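Local coordinates for relik capsid n-terminal domain (Oryctolagus cuniculus, PDB 2XGU), which is the N-terminal domain of an endogenous lentiviral capsid protein, copies of which probably assemble into the shell around the viral genome, at residues Ile19-Lys24 with Ile37-Val42; Asp100-Ile105 with Arg125-Glu130; Glu12-Gly17 with Ser49-Met54. All coordinates share one frame; numbering follows the deposited sequence.

Overall arrangement
The three contacts tie successive parts of a helical capsid domain together. Contacts 1 and 3 share helix 16-29: contact 1 packs its middle on helix 34-43, whereas contact 3 joins the segment entering it to helix 49-57. Their centres lie about 12 Å apart, and Ile-19 CG1 meets Val-14 CG1 at 3.7 Å between them. Contact 2 lies nearer the centre of the chain, its own centre about 14 Å from that of contact 3 and about 17 Å from that of contact 1. Polar bonds bridge these gaps: Ile-102 O to Ser-49 OG is 2.7 Å, and Gly-41 O to Arg-125 NH2 is 2.8 Å.

Contact 1: Ile19-Lys24 with Ile37-Val42; sequences IAAWLK and ITYFGV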
ATOM      1  N   ILE A  19     -20.923  -1.242   9.968  1.00 16.09           N
ATOM      2  CA  ILE A  19     -21.262  -0.662   8.679  1.00 17.01           C
ATOM      3  C   ILE A  19     -21.616   0.809   8.872  1.00 15.52           C
ATOM      4  O   ILE A  19     -21.091   1.688   8.174  1.00 15.23           O
ATOM      5  CB  ILE A  19     -22.417  -1.418   8.014  1.00 17.49           C
ATOM      6  CG1 ILE A  19     -21.952  -2.823   7.632  1.00 16.17           C
ATOM      7  CG2 ILE A  19     -22.935  -0.650   6.793  1.00 19.07           C
ATOM      8  CD1 ILE A  19     -23.076  -3.740   7.190  1.00 22.67           C
ATOM      9  N   ALA A  20     -22.476   1.084   9.849  1.00 15.45           N
ATOM     10  CA  ALA A  20     -22.902   2.459  10.117  1.00 16.71           C
ATOM     11  C   ALA A  20     -21.724   3.340  10.513  1.00 18.07           C
ATOM     12  O   ALA A  20     -21.635   4.483  10.074  1.00 17.85           O
ATOM     13  CB  ALA A  20     -23.984   2.498  11.182  1.00 16.72           C
ATOM     14  N   ALA A  21     -20.818   2.801  11.334  1.00 16.22           N
ATOM     15  CA  ALA A  21     -19.668   3.565  11.804  1.00 14.10           C
ATOM     16  C   ALA A  21     -18.670   3.880  10.675  1.00 13.11           C
ATOM     17  O   ALA A  21     -18.145   4.997  10.595  1.00 15.29           O
ATOM     18  CB  ALA A  21     -18.984   2.820  12.947  1.00 14.83           C
ATOM     19  N   TRP A  22     -18.417   2.897   9.817  1.00 13.66           N
ATOM     20  CA  TRP A  22     -17.571   3.090   8.650  1.00 13.86           C
ATOM     21  C   TRP A  22     -18.167   4.152   7.727  1.00 15.74           C
ATOM     22  O   TRP A  22     -17.461   5.045   7.257  1.00 14.28           O
ATOM     23  CB  TRP A  22     -17.427   1.768   7.892  1.00 12.85           C
ATOM     24  CG  TRP A  22     -16.868   1.922   6.496  1.00 10.90           C
ATOM     25  CD1 TRP A  22     -17.533   1.669   5.328  1.00 14.13           C
ATOM     26  CD2 TRP A  22     -15.559   2.384   6.119  1.00 12.03           C
ATOM     27  NE1 TRP A  22     -16.718   1.921   4.255  1.00 14.27           N
ATOM     28  CE2 TRP A  22     -15.502   2.356   4.706  1.00 15.14           C
ATOM     29  CE3 TRP A  22     -14.423   2.784   6.837  1.00 13.00           C
ATOM     30  CZ2 TRP A  22     -14.365   2.744   3.990  1.00 17.16           C
ATOM     31  CZ3 TRP A  22     -13.281   3.165   6.117  1.00 15.99           C
ATOM     32  CH2 TRP A  22     -13.270   3.144   4.711  1.00 16.97           C
ATOM     33  N   LEU A  23     -19.470   4.065   7.482  1.00 14.36           N
ATOM     34  CA  LEU A  23     -20.119   5.048   6.618  1.00 16.79           C
ATOM     35  C   LEU A  23     -20.028   6.472   7.173  1.00 17.67           C
ATOM     36  O   LEU A  23     -19.796   7.416   6.413  1.00 19.01           O
ATOM     37  CB  LEU A  23     -21.573   4.655   6.329  1.00 17.86           C
ATOM     38  CG  LEU A  23     -21.695   3.373   5.509  1.00 19.82           C
ATOM     39  CD1 LEU A  23     -23.162   3.009   5.293  1.00 22.04           C
ATOM     40  CD2 LEU A  23     -20.971   3.494   4.173  1.00 22.25           C
ATOM     41  N   LYS A  24     -20.193   6.634   8.488  1.00 15.94           N
ATOM     42  CA  LYS A  24     -20.057   7.953   9.104  1.00 16.06           C
ATOM     43  C   LYS A  24     -18.629   8.478   8.952  1.00 18.73           C
ATOM     44  O   LYS A  24     -18.422   9.656   8.690  1.00 21.18           O
ATOM     45  CB  LYS A  24     -20.457   7.916  10.578  1.00 21.02           C
ATOM     46  CG  LYS A  24     -21.962   7.829  10.813  1.00 27.80           C
ATOM     47  N   ILE A  37      -8.222   6.039   5.831  1.00 14.22           N
ATOM     48  CA  ILE A  37      -7.393   4.906   5.425  1.00 11.60           C
ATOM     49  C   ILE A  37      -6.851   4.146   6.646  1.00 10.73           C
ATOM     50  O   ILE A  37      -6.931   2.930   6.717  1.00 11.80           O
ATOM     51  CB  ILE A  37      -6.263   5.346   4.488  1.00 11.06           C
ATOM     52  CG1 ILE A  37      -6.839   6.051   3.247  1.00 14.47           C
ATOM     53  CG2 ILE A  37      -5.407   4.138   4.111  1.00 12.09           C
ATOM     54  CD1 ILE A  37      -5.775   6.732   2.351  1.00 18.52           C
ATOM     55  N   THR A  38      -6.356   4.868   7.644  1.00 13.24           N
ATOM     56  CA  THR A  38      -5.968   4.220   8.885  1.00 11.90           C
ATOM     57  C   THR A  38      -7.149   3.470   9.529  1.00 11.93           C
ATOM     58  O   THR A  38      -7.020   2.337   9.983  1.00 12.82           O
ATOM     59  CB  THR A  38      -5.446   5.260   9.859  1.00 15.64           C
ATOM     60  OG1 THR A  38      -4.263   5.852   9.305  1.00 16.01           O
ATOM     61  CG2 THR A  38      -5.121   4.638  11.204  1.00 19.08           C
ATOM     62  N   TYR A  39      -8.307   4.118   9.549  1.00 12.57           N
ATOM     63  CA  TYR A  39      -9.520   3.505  10.101  1.00 11.79           C
ATOM     64  C   TYR A  39      -9.854   2.198   9.382  1.00 11.70           C
ATOM     65  O   TYR A  39     -10.116   1.173  10.030  1.00 11.52           O
ATOM     66  CB  TYR A  39     -10.684   4.503   9.988  1.00 11.43           C
ATOM     67  CG  TYR A  39     -11.998   4.116  10.657  1.00 11.44           C
ATOM     68  CD1 TYR A  39     -12.407   4.750  11.829  1.00 13.87           C
ATOM     69  CD2 TYR A  39     -12.844   3.168  10.100  1.00 12.69           C
ATOM     70  CE1 TYR A  39     -13.608   4.437  12.441  1.00 14.07           C
ATOM     71  CE2 TYR A  39     -14.067   2.846  10.720  1.00 13.34           C
ATOM     72  CZ  TYR A  39     -14.428   3.486  11.881  1.00 13.31           C
ATOM     73  OH  TYR A  39     -15.627   3.190  12.493  1.00 13.67           O
ATOM     74  N   PHE A  40      -9.817   2.212   8.048  1.00 10.74           N
ATOM     75  CA  PHE A  40     -10.060   0.976   7.325  1.00 11.94           C
ATOM     76  C   PHE A  40      -9.029  -0.101   7.698  1.00 10.52           C
ATOM     77  O   PHE A  40      -9.371  -1.284   7.857  1.00 11.19           O
ATOM     78  CB  PHE A  40     -10.065   1.217   5.809  1.00 11.68           C
ATOM     79  CG  PHE A  40     -10.549   0.030   5.021  1.00 15.21           C
ATOM     80  CD1 PHE A  40     -11.905  -0.208   4.863  1.00 21.01           C
ATOM     81  CD2 PHE A  40      -9.644  -0.857   4.474  1.00 18.85           C
ATOM     82  CE1 PHE A  40     -12.343  -1.312   4.142  1.00 22.30           C
ATOM     83  CE2 PHE A  40     -10.081  -1.961   3.765  1.00 21.56           C
ATOM     84  CZ  PHE A  40     -11.421  -2.183   3.606  1.00 20.44           C
ATOM     85  N   GLY A  41      -7.758   0.291   7.831  1.00 12.18           N
ATOM     86  CA  GLY A  41      -6.726  -0.655   8.229  1.00 11.36           C
ATOM     87  C   GLY A  41      -7.035  -1.331   9.563  1.00 10.50           C
ATOM     88  O   GLY A  41      -6.891  -2.536   9.702  1.00 12.93           O
ATOM     89  N   VAL A  42      -7.478  -0.546  10.537  1.00 12.31           N
ATOM     90  CA  VAL A  42      -7.795  -1.050  11.867  1.00 11.19           C
ATOM     91  C   VAL A  42      -8.987  -2.020  11.841  1.00 13.35           C
ATOM     92  O   VAL A  42      -8.933  -3.123  12.402  1.00 17.37           O
ATOM     93  CB  VAL A  42      -8.055   0.123  12.859  1.00 15.80           C
ATOM     94  CG1 VAL A  42      -8.570  -0.395  14.197  1.00 16.74           C
ATOM     95  CG2 VAL A  42      -6.784   0.963  13.067  1.00 16.38           C
TER
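Trp-22 and Tyr-39 meet between two neighbours in the capsid helix bundle, helix 16-29 and helix 34-43, which form an antiparallel helical hairpin. The evidence is an angle of 162° between the N-to-C directions of the two short segments. Their axes come no closer than 11.2 Å, a wide spacing that three aromatic side chains bridge. Trp-22 is the central piece. Its CG stands anti to the backbone N (chi1 165°), which carries the indole across the gap until the six-membered ring reaches the other helix. There it is touched in two distinct ways. Phe-40 lies over one face, toward the rim, with CD1 3.6 Å from Trp-22 CH2, and its CB rests 3.8 Å from Trp-22 CZ3, so both the root and the flank of this side chain bear on the indole. The ring centroids of Trp-22 and Phe-40 are 5.3 Å apart and the planes stand 59° to one another, an oblique meeting. Tyr-39 instead arrives at the indole edge, near its plane, where its CD2 is 3.6 Å from Trp-22 CE3. The polar end of the indole looks elsewhere: NE1 is bonded to Thr-59 OG1, which helps to fix the rotation of the ring. Phe-40 continues inward against Ile-52 of helix 49-57 and Val-128 and Leu-129 of helix 118-134, making the buried half of the interface part of the domain core. The remaining half, around Ala-21 and Tyr-39, is only partly buried. Tyr-39 extends past the indole edge to the preceding residue of helix 16-29, and its OH finishes 3.4 Å from the methyl carbon CB of Ala-21.

Contact 2: Asp100-Ile105 with Arg125-Glu130; sequences DQIRGI and RTWVLE
Ile-102 rests its CG2 methyl on one face of Trp-127, and this is the tight part of the contact. CG2 lies 4.0 Å from the centroid of the six-membered ring and 22° off the ring normal, which qualifies as a CH-pi interaction. Its closest ring atom is Trp-127 CZ3, at 3.8 Å from Ile-102 CG2, so the methyl is displaced toward the rim. The other branch adds a looser touch where Ile-102 CD1 comes to 4.1 Å from Trp-127 CH2. The branching torsion explains why CG2 takes the leading role: it stands anti to the backbone N, while CG1 is turned beside that nitrogen (chi1 -70°). Trp-80 of helix 63-83 adds an edge-to-face partner to Trp-127, and both Ile-102 and Trp-127 are buried.

Between the two segments the backbone stays distant, with Arg-103 CA and Arg-125 CA 9.0 Å apart. Helix 99-102 ends here in a Schellman motif. Gly-104 has positive phi, and two bonds reach back into the last turn: Ile-105 N to Asp-100 O at 2.9 Å and Gly-104 N to Gln-101 O at 3.1 Å. The carbonyls at this helix end are taken up by helix 49-57, Ile-102 O by Ser-49 OG and Arg-103 O by Asn-53 ND2.

On the looser side, Arg-103 is partly exposed and contributes its aliphatic stem rather than its charge. Its CG lies at the edge of the indole, near the ring plane, 4.2 Å from Trp-127 CZ3. Beyond it the chain bends at chi3, and the guanidinium plane is inclined 54° to the indole. One guanidinium face is instead backed by Ile-105 CD1 of its own segment, 4.0 Å above the plane.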
ATOM      1  N   ASP A 100      -9.106 -13.355  -9.196  1.00 15.14           N
ATOM      2  CA  ASP A 100     -10.553 -13.341  -8.940  1.00 16.87           C
ATOM      3  C   ASP A 100     -10.834 -13.987  -7.590  1.00 16.69           C
ATOM      4  O   ASP A 100     -11.602 -13.458  -6.779  1.00 20.07           O
ATOM      5  CB  ASP A 100     -11.320 -14.084 -10.039  1.00 17.27           C
ATOM      6  CG  ASP A 100     -11.658 -13.203 -11.243  1.00 21.39           C
ATOM      7  OD1 ASP A 100     -11.498 -11.969 -11.173  1.00 25.08           O
ATOM      8  OD2 ASP A 100     -12.105 -13.768 -12.266  1.00 29.68           O
ATOM      9  N   GLN A 101     -10.172 -15.109  -7.322  1.00 16.66           N
ATOM     10  CA  GLN A 101     -10.328 -15.809  -6.054  1.00 18.13           C
ATOM     11  C   GLN A 101      -9.816 -14.972  -4.880  1.00 20.18           C
ATOM     12  O   GLN A 101     -10.439 -14.914  -3.822  1.00 17.51           O
ATOM     13  CB  GLN A 101      -9.601 -17.159  -6.101  1.00 21.39           C
ATOM     14  CG  GLN A 101     -10.259 -18.166  -7.046  1.00 22.90           C
ATOM     15  CD  GLN A 101      -9.485 -19.466  -7.159  1.00 26.82           C
ATOM     16  OE1 GLN A 101     -10.032 -20.551  -6.938  1.00 32.43           O
ATOM     17  NE2 GLN A 101      -8.210 -19.368  -7.511  1.00 21.43           N
ATOM     18  N   ILE A 102      -8.667 -14.332  -5.067  1.00 15.96           N
ATOM     19  CA  ILE A 102      -8.119 -13.472  -4.024  1.00 18.74           C
ATOM     20  C   ILE A 102      -9.085 -12.327  -3.689  1.00 14.22           C
ATOM     21  O   ILE A 102      -9.267 -11.989  -2.516  1.00 17.00           O
ATOM     22  CB  ILE A 102      -6.704 -12.974  -4.410  1.00 17.20           C
ATOM     23  CG1 ILE A 102      -5.714 -14.136  -4.371  1.00 17.41           C
ATOM     24  CG2 ILE A 102      -6.239 -11.839  -3.507  1.00 15.24           C
ATOM     25  CD1 ILE A 102      -4.470 -13.891  -5.205  1.00 17.11           C
ATOM     26  N   ARG A 103      -9.742 -11.771  -4.711  1.00 12.47           N
ATOM     27  CA  ARG A 103     -10.702 -10.671  -4.551  1.00 16.26           C
ATOM     28  C   ARG A 103     -12.091 -11.129  -4.079  1.00 18.81           C
ATOM     29  O   ARG A 103     -12.994 -10.299  -3.917  1.00 20.84           O
ATOM     30  CB  ARG A 103     -10.846  -9.922  -5.879  1.00 17.66           C
ATOM     31  CG  ARG A 103      -9.587  -9.203  -6.374  1.00 17.33           C
ATOM     32  CD  ARG A 103      -9.716  -8.769  -7.837  1.00 27.91           C
ATOM     33  NE  ARG A 103     -10.684  -7.692  -8.005  1.00 33.05           N
ATOM     34  CZ  ARG A 103     -11.102  -7.238  -9.181  1.00 31.91           C
ATOM     35  NH1 ARG A 103     -10.639  -7.770 -10.307  1.00 27.49           N
ATOM     36  NH2 ARG A 103     -11.983  -6.250  -9.230  1.00 34.56           N
ATOM     37  N   GLY A 104     -12.272 -12.430  -3.894  1.00 17.69           N
ATOM     38  CA  GLY A 104     -13.530 -12.991  -3.423  1.00 19.24           C
ATOM     39  C   GLY A 104     -14.658 -13.053  -4.443  1.00 19.58           C
ATOM     40  O   GLY A 104     -15.833 -13.166  -4.085  1.00 23.18           O
ATOM     41  N   ILE A 105     -14.312 -12.990  -5.721  1.00 17.69           N
ATOM     42  CA  ILE A 105     -15.320 -12.987  -6.778  1.00 20.37           C
ATOM     43  C   ILE A 105     -15.952 -14.365  -6.945  1.00 24.32           C
ATOM     44  O   ILE A 105     -15.254 -15.360  -7.156  1.00 30.41           O
ATOM     45  CB  ILE A 105     -14.713 -12.519  -8.098  1.00 22.68           C
ATOM     46  CG1 ILE A 105     -14.234 -11.074  -7.957  1.00 26.37           C
ATOM     47  CG2 ILE A 105     -15.735 -12.639  -9.232  1.00 25.66           C
ATOM     48  CD1 ILE A 105     -13.484 -10.541  -9.164  1.00 30.98           C
ATOM     49  N   ARG A 125      -6.652  -7.788   1.463  1.00 12.94           N
ATOM     50  CA  ARG A 125      -6.635  -6.638   2.357  1.00 11.32           C
ATOM     51  C   ARG A 125      -5.407  -5.773   2.080  1.00 13.04           C
ATOM     52  O   ARG A 125      -5.513  -4.545   2.031  1.00 13.28           O
ATOM     53  CB  ARG A 125      -6.671  -7.084   3.820  1.00 10.45           C
ATOM     54  CG  ARG A 125      -6.479  -5.949   4.820  1.00 12.31           C
ATOM     55  CD  ARG A 125      -6.559  -6.470   6.255  1.00 12.67           C
ATOM     56  NE  ARG A 125      -6.272  -5.402   7.213  1.00 11.71           N
ATOM     57  CZ  ARG A 125      -5.048  -5.029   7.574  1.00 14.42           C
ATOM     58  NH1 ARG A 125      -3.981  -5.655   7.083  1.00 13.91           N
ATOM     59  NH2 ARG A 125      -4.886  -4.021   8.430  1.00 14.17           N
ATOM     60  N   THR A 126      -4.255  -6.413   1.890  1.00 11.20           N
ATOM     61  CA  THR A 126      -3.043  -5.705   1.508  1.00 12.78           C
ATOM     62  C   THR A 126      -3.212  -4.917   0.209  1.00 17.56           C
ATOM     63  O   THR A 126      -2.869  -3.739   0.149  1.00 14.97           O
ATOM     64  CB  THR A 126      -1.865  -6.688   1.408  1.00 15.87           C
ATOM     65  OG1 THR A 126      -1.537  -7.139   2.726  1.00 19.18           O
ATOM     66  CG2 THR A 126      -0.651  -6.025   0.769  1.00 17.87           C
ATOM     67  N   TRP A 127      -3.777  -5.542  -0.826  1.00 12.86           N
ATOM     68  CA  TRP A 127      -4.036  -4.840  -2.086  1.00 12.61           C
ATOM     69  C   TRP A 127      -4.941  -3.616  -1.895  1.00 12.76           C
ATOM     70  O   TRP A 127      -4.667  -2.544  -2.437  1.00 14.14           O
ATOM     71  CB  TRP A 127      -4.716  -5.773  -3.103  1.00 13.00           C
ATOM     72  CG  TRP A 127      -3.823  -6.841  -3.672  1.00 12.63           C
ATOM     73  CD1 TRP A 127      -2.510  -7.047  -3.402  1.00 13.27           C
ATOM     74  CD2 TRP A 127      -4.205  -7.860  -4.613  1.00 12.74           C
ATOM     75  NE1 TRP A 127      -2.034  -8.129  -4.121  1.00 16.58           N
ATOM     76  CE2 TRP A 127      -3.062  -8.646  -4.865  1.00 16.53           C
ATOM     77  CE3 TRP A 127      -5.401  -8.181  -5.259  1.00 17.62           C
ATOM     78  CZ2 TRP A 127      -3.083  -9.731  -5.739  1.00 15.02           C
ATOM     79  CZ3 TRP A 127      -5.423  -9.259  -6.130  1.00 18.94           C
ATOM     80  CH2 TRP A 127      -4.268 -10.013  -6.368  1.00 15.58           C
ATOM     81  N   VAL A 128      -6.017  -3.777  -1.131  1.00 11.68           N
ATOM     82  CA  VAL A 128      -6.967  -2.684  -0.935  1.00 12.89           C
ATOM     83  C   VAL A 128      -6.323  -1.529  -0.163  1.00 11.70           C
ATOM     84  O   VAL A 128      -6.462  -0.360  -0.536  1.00 12.70           O
ATOM     85  CB  VAL A 128      -8.237  -3.194  -0.221  1.00 11.14           C
ATOM     86  CG1 VAL A 128      -9.192  -2.048   0.084  1.00 11.67           C
ATOM     87  CG2 VAL A 128      -8.939  -4.227  -1.093  1.00 13.78           C
ATOM     88  N   LEU A 129      -5.600  -1.855   0.904  1.00 11.72           N
ATOM     89  CA  LEU A 129      -4.921  -0.816   1.662  0.73 10.28           C
ATOM     90  C   LEU A 129      -3.826  -0.135   0.831  1.00 12.75           C
ATOM     91  O   LEU A 129      -3.672   1.088   0.892  1.00 13.12           O
ATOM     92  CB  LEU A 129      -4.407  -1.366   3.010  0.73 11.89           C
ATOM     93  CG  LEU A 129      -5.542  -1.504   4.047  0.73 13.75           C
ATOM     94  CD1 LEU A 129      -5.209  -2.447   5.196  0.73 12.16           C
ATOM     95  CD2 LEU A 129      -5.941  -0.120   4.595  0.73 12.82           C
ATOM     96  N   GLU A 130      -3.084  -0.900   0.035  1.00 13.83           N
ATOM     97  CA  GLU A 130      -2.106  -0.285  -0.856  1.00 14.48           C
ATOM     98  C   GLU A 130      -2.791   0.675  -1.828  1.00 13.70           C
ATOM     99  O   GLU A 130      -2.306   1.772  -2.064  1.00 15.18           O
ATOM    100  CB  GLU A 130      -1.304  -1.348  -1.605  1.00 14.46           C
ATOM    101  CG  GLU A 130      -0.398  -2.110  -0.647  1.00 15.05           C
ATOM    102  CD  GLU A 130       0.328  -3.255  -1.295  1.00 17.64           C
ATOM    103  OE1 GLU A 130      -0.016  -3.601  -2.441  1.00 20.53           O
ATOM    104  OE2 GLU A 130       1.255  -3.800  -0.654  1.00 18.02           O
TER

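Contact 3: Glu12-Gly17 with Ser49-Met54; sequences EPVGPG and SVDINM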
ATOM      1  N   GLU A  12     -18.392 -14.453  11.324  1.00 16.70           N
ATOM      2  CA  GLU A  12     -19.643 -13.696  11.336  1.00 19.18           C
ATOM      3  C   GLU A  12     -19.580 -12.563  10.316  1.00 17.06           C
ATOM      4  O   GLU A  12     -18.530 -11.975  10.087  1.00 15.94           O
ATOM      5  CB  GLU A  12     -19.930 -13.129  12.728  1.00 25.42           C
ATOM      6  CG  GLU A  12     -20.044 -14.177  13.833  1.00 34.13           C
ATOM      7  CD  GLU A  12     -21.249 -15.093  13.670  1.00 46.90           C
ATOM      8  OE1 GLU A  12     -21.317 -16.117  14.387  1.00 43.53           O
ATOM      9  OE2 GLU A  12     -22.126 -14.794  12.829  1.00 49.59           O
ATOM     10  N   PRO A  13     -20.708 -12.253   9.668  1.00 16.55           N
ATOM     11  CA  PRO A  13     -20.644 -11.129   8.736  1.00 18.50           C
ATOM     12  C   PRO A  13     -20.415  -9.796   9.448  1.00 20.06           C
ATOM     13  O   PRO A  13     -20.574  -9.707  10.676  1.00 18.09           O
ATOM     14  CB  PRO A  13     -22.029 -11.144   8.080  1.00 18.03           C
ATOM     15  CG  PRO A  13     -22.905 -11.833   9.048  1.00 22.56           C
ATOM     16  CD  PRO A  13     -22.049 -12.854   9.747  1.00 20.09           C
ATOM     17  N   VAL A  14     -20.058  -8.767   8.686  1.00 18.31           N
ATOM     18  CA  VAL A  14     -19.882  -7.450   9.280  1.00 18.24           C
ATOM     19  C   VAL A  14     -21.222  -7.020   9.877  1.00 18.40           C
ATOM     20  O   VAL A  14     -22.265  -7.170   9.241  1.00 22.34           O
ATOM     21  CB  VAL A  14     -19.384  -6.417   8.260  1.00 23.05           C
ATOM     22  CG1 VAL A  14     -19.261  -5.052   8.913  1.00 29.65           C
ATOM     23  CG2 VAL A  14     -18.036  -6.848   7.668  1.00 20.45           C
ATOM     24  N   GLY A  15     -21.188  -6.521  11.109  1.00 20.01           N
ATOM     25  CA  GLY A  15     -22.392  -6.105  11.804  1.00 21.14           C
ATOM     26  C   GLY A  15     -22.902  -4.743  11.375  1.00 20.83           C
ATOM     27  O   GLY A  15     -22.151  -3.930  10.839  1.00 18.31           O
ATOM     28  N   PRO A  16     -24.188  -4.473  11.628  1.00 21.97           N
ATOM     29  CA  PRO A  16     -24.787  -3.200  11.213  1.00 20.03           C
ATOM     30  C   PRO A  16     -24.151  -1.985  11.898  1.00 21.17           C
ATOM     31  O   PRO A  16     -24.111  -0.911  11.299  1.00 19.27           O
ATOM     32  CB  PRO A  16     -26.265  -3.365  11.603  1.00 20.20           C
ATOM     33  CG  PRO A  16     -26.261  -4.400  12.680  1.00 21.71           C
ATOM     34  CD  PRO A  16     -25.175  -5.357  12.267  1.00 21.69           C
ATOM     35  N   GLY A  17     -23.654  -2.164  13.119  1.00 17.28           N
ATOM     36  CA  GLY A  17     -22.989  -1.093  13.844  1.00 17.02           C
ATOM     37  C   GLY A  17     -21.693  -0.671  13.185  1.00 20.45           C
ATOM     38  O   GLY A  17     -21.405   0.525  13.050  1.00 18.22           O
ATOM     39  N   SER A  49     -12.405 -11.562   2.018  1.00 12.85           N
ATOM     40  CA  SER A  49     -12.532 -10.735   0.831  0.72 12.54           C
ATOM     41  C   SER A  49     -13.989 -10.306   0.618  1.00 12.37           C
ATOM     42  O   SER A  49     -14.261  -9.189   0.160  1.00 15.53           O
ATOM     43  CB  SER A  49     -11.948 -11.461  -0.387  0.72 12.82           C
ATOM     44  OG  SER A  49     -10.588 -11.789  -0.130  0.72 13.59           O
ATOM     45  N   VAL A  50     -14.926 -11.183   0.961  1.00 11.56           N
ATOM     46  CA  VAL A  50     -16.348 -10.835   0.872  1.00 13.39           C
ATOM     47  C   VAL A  50     -16.716  -9.689   1.837  1.00 12.49           C
ATOM     48  O   VAL A  50     -17.451  -8.766   1.465  1.00 13.61           O
ATOM     49  CB  VAL A  50     -17.246 -12.065   1.117  1.00 14.89           C
ATOM     50  CG1 VAL A  50     -18.711 -11.651   1.222  1.00 17.40           C
ATOM     51  CG2 VAL A  50     -17.062 -13.086  -0.023  1.00 18.00           C
ATOM     52  N   ASP A  51     -16.209  -9.745   3.064  1.00 12.33           N
ATOM     53  CA  ASP A  51     -16.389  -8.669   4.030  1.00 12.04           C
ATOM     54  C   ASP A  51     -15.841  -7.337   3.487  1.00 11.23           C
ATOM     55  O   ASP A  51     -16.458  -6.287   3.652  1.00 11.87           O
ATOM     56  CB  ASP A  51     -15.632  -8.974   5.326  1.00 10.45           C
ATOM     57  CG  ASP A  51     -16.165 -10.185   6.072  1.00 13.37           C
ATOM     58  OD1 ASP A  51     -17.355 -10.518   5.958  1.00 15.59           O
ATOM     59  OD2 ASP A  51     -15.375 -10.810   6.829  1.00 14.11           O
ATOM     60  N   ILE A  52     -14.646  -7.376   2.895  1.00 12.16           N
ATOM     61  CA  ILE A  52     -14.019  -6.169   2.386  1.00 11.29           C
ATOM     62  C   ILE A  52     -14.865  -5.562   1.271  1.00 11.69           C
ATOM     63  O   ILE A  52     -15.078  -4.358   1.227  1.00 14.06           O
ATOM     64  CB  ILE A  52     -12.599  -6.476   1.898  1.00 12.40           C
ATOM     65  CG1 ILE A  52     -11.690  -6.730   3.107  1.00 16.92           C
ATOM     66  CG2 ILE A  52     -12.061  -5.312   1.034  1.00 13.57           C
ATOM     67  CD1 ILE A  52     -10.353  -7.355   2.752  1.00 22.62           C
ATOM     68  N   ASN A  53     -15.325  -6.400   0.354  1.00 10.55           N
ATOM     69  CA  ASN A  53     -16.126  -5.918  -0.757  1.00 11.38           C
ATOM     70  C   ASN A  53     -17.454  -5.372  -0.272  1.00 15.45           C
ATOM     71  O   ASN A  53     -17.978  -4.426  -0.838  1.00 14.49           O
ATOM     72  CB  ASN A  53     -16.316  -7.016  -1.795  1.00 15.65           C
ATOM     73  CG  ASN A  53     -15.014  -7.352  -2.490  1.00 15.50           C
ATOM     74  OD1 ASN A  53     -14.118  -6.503  -2.547  1.00 17.75           O
ATOM     75  ND2 ASN A  53     -14.892  -8.569  -3.002  1.00 18.17           N
ATOM     76  N   MET A  54     -17.973  -5.958   0.801  1.00 13.52           N
ATOM     77  CA  MET A  54     -19.220  -5.498   1.380  1.00 17.75           C
ATOM     78  C   MET A  54     -19.057  -4.036   1.802  1.00 14.25           C
ATOM     79  O   MET A  54     -19.894  -3.174   1.479  1.00 16.24           O
ATOM     80  CB  MET A  54     -19.549  -6.384   2.587  1.00 23.60           C
ATOM     81  CG  MET A  54     -20.967  -6.813   2.688  1.00 42.21           C
ATOM     82  SD  MET A  54     -21.937  -5.361   3.027  1.00 71.62           S
ATOM     83  CE  MET A  54     -20.942  -4.550   4.249  1.00 15.68           C
TER
HETATM   84  O   HOH W   1     -19.819  -9.134   5.879  1.00 19.33           O
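Asp-51 OD1 is held by two partners, the hydroxyl of Tyr-11 and a water molecule. Tyr-11 OH, just before the segment 12-17, bonds to it directly, and the water stands between the two segments, its O 2.8 Å from Asp-51 OD1, to which it donates. The same water O accepts from Val-14 N, also at 2.8 Å. Seen from the water oxygen, Val-14 N and Asp-51 OD1 subtend about 96°, so the bridge is sharply bent. Val-14 N and Asp-51 OD1 are thereby held 4.2 Å apart, linked through solvent rather than directly.

The second carboxylate oxygen faces its own helix. Asp-51 OD2 accepts from Thr-48 N just ahead of helix 49-57, the bond from N3 back to the N-cap NH that makes up one half of a capping box. Placing CG beside the backbone N (chi1 -65°) folds the carboxylate back toward that first turn. With both oxygens engaged, the group has little liberty to rotate, and the neighbouring helix start would probably favour its negative charge. Pro-1 also packs on Asp-51, in keeping with the N-terminal beta-hairpin of mature lentiviral capsids, whose strands here are 2-5 and 8-11.

Apolar contact runs alongside the water bridge. Val-14, in the loop between the hairpin and helix 16-29, points its side chain at helix 49-57, where CG2 lies 4.0 Å from Asp-51 CB. The same methyl carbon is 4.1 Å from Asp-51 OD1, so it flanks the carboxylate without closing on it. Immediately afterwards Gly-15 takes the N-cap position of helix 16-29, while Pro-13, on the exposed side, brings only its CA within 4.3 Å of Asp-51 OD1.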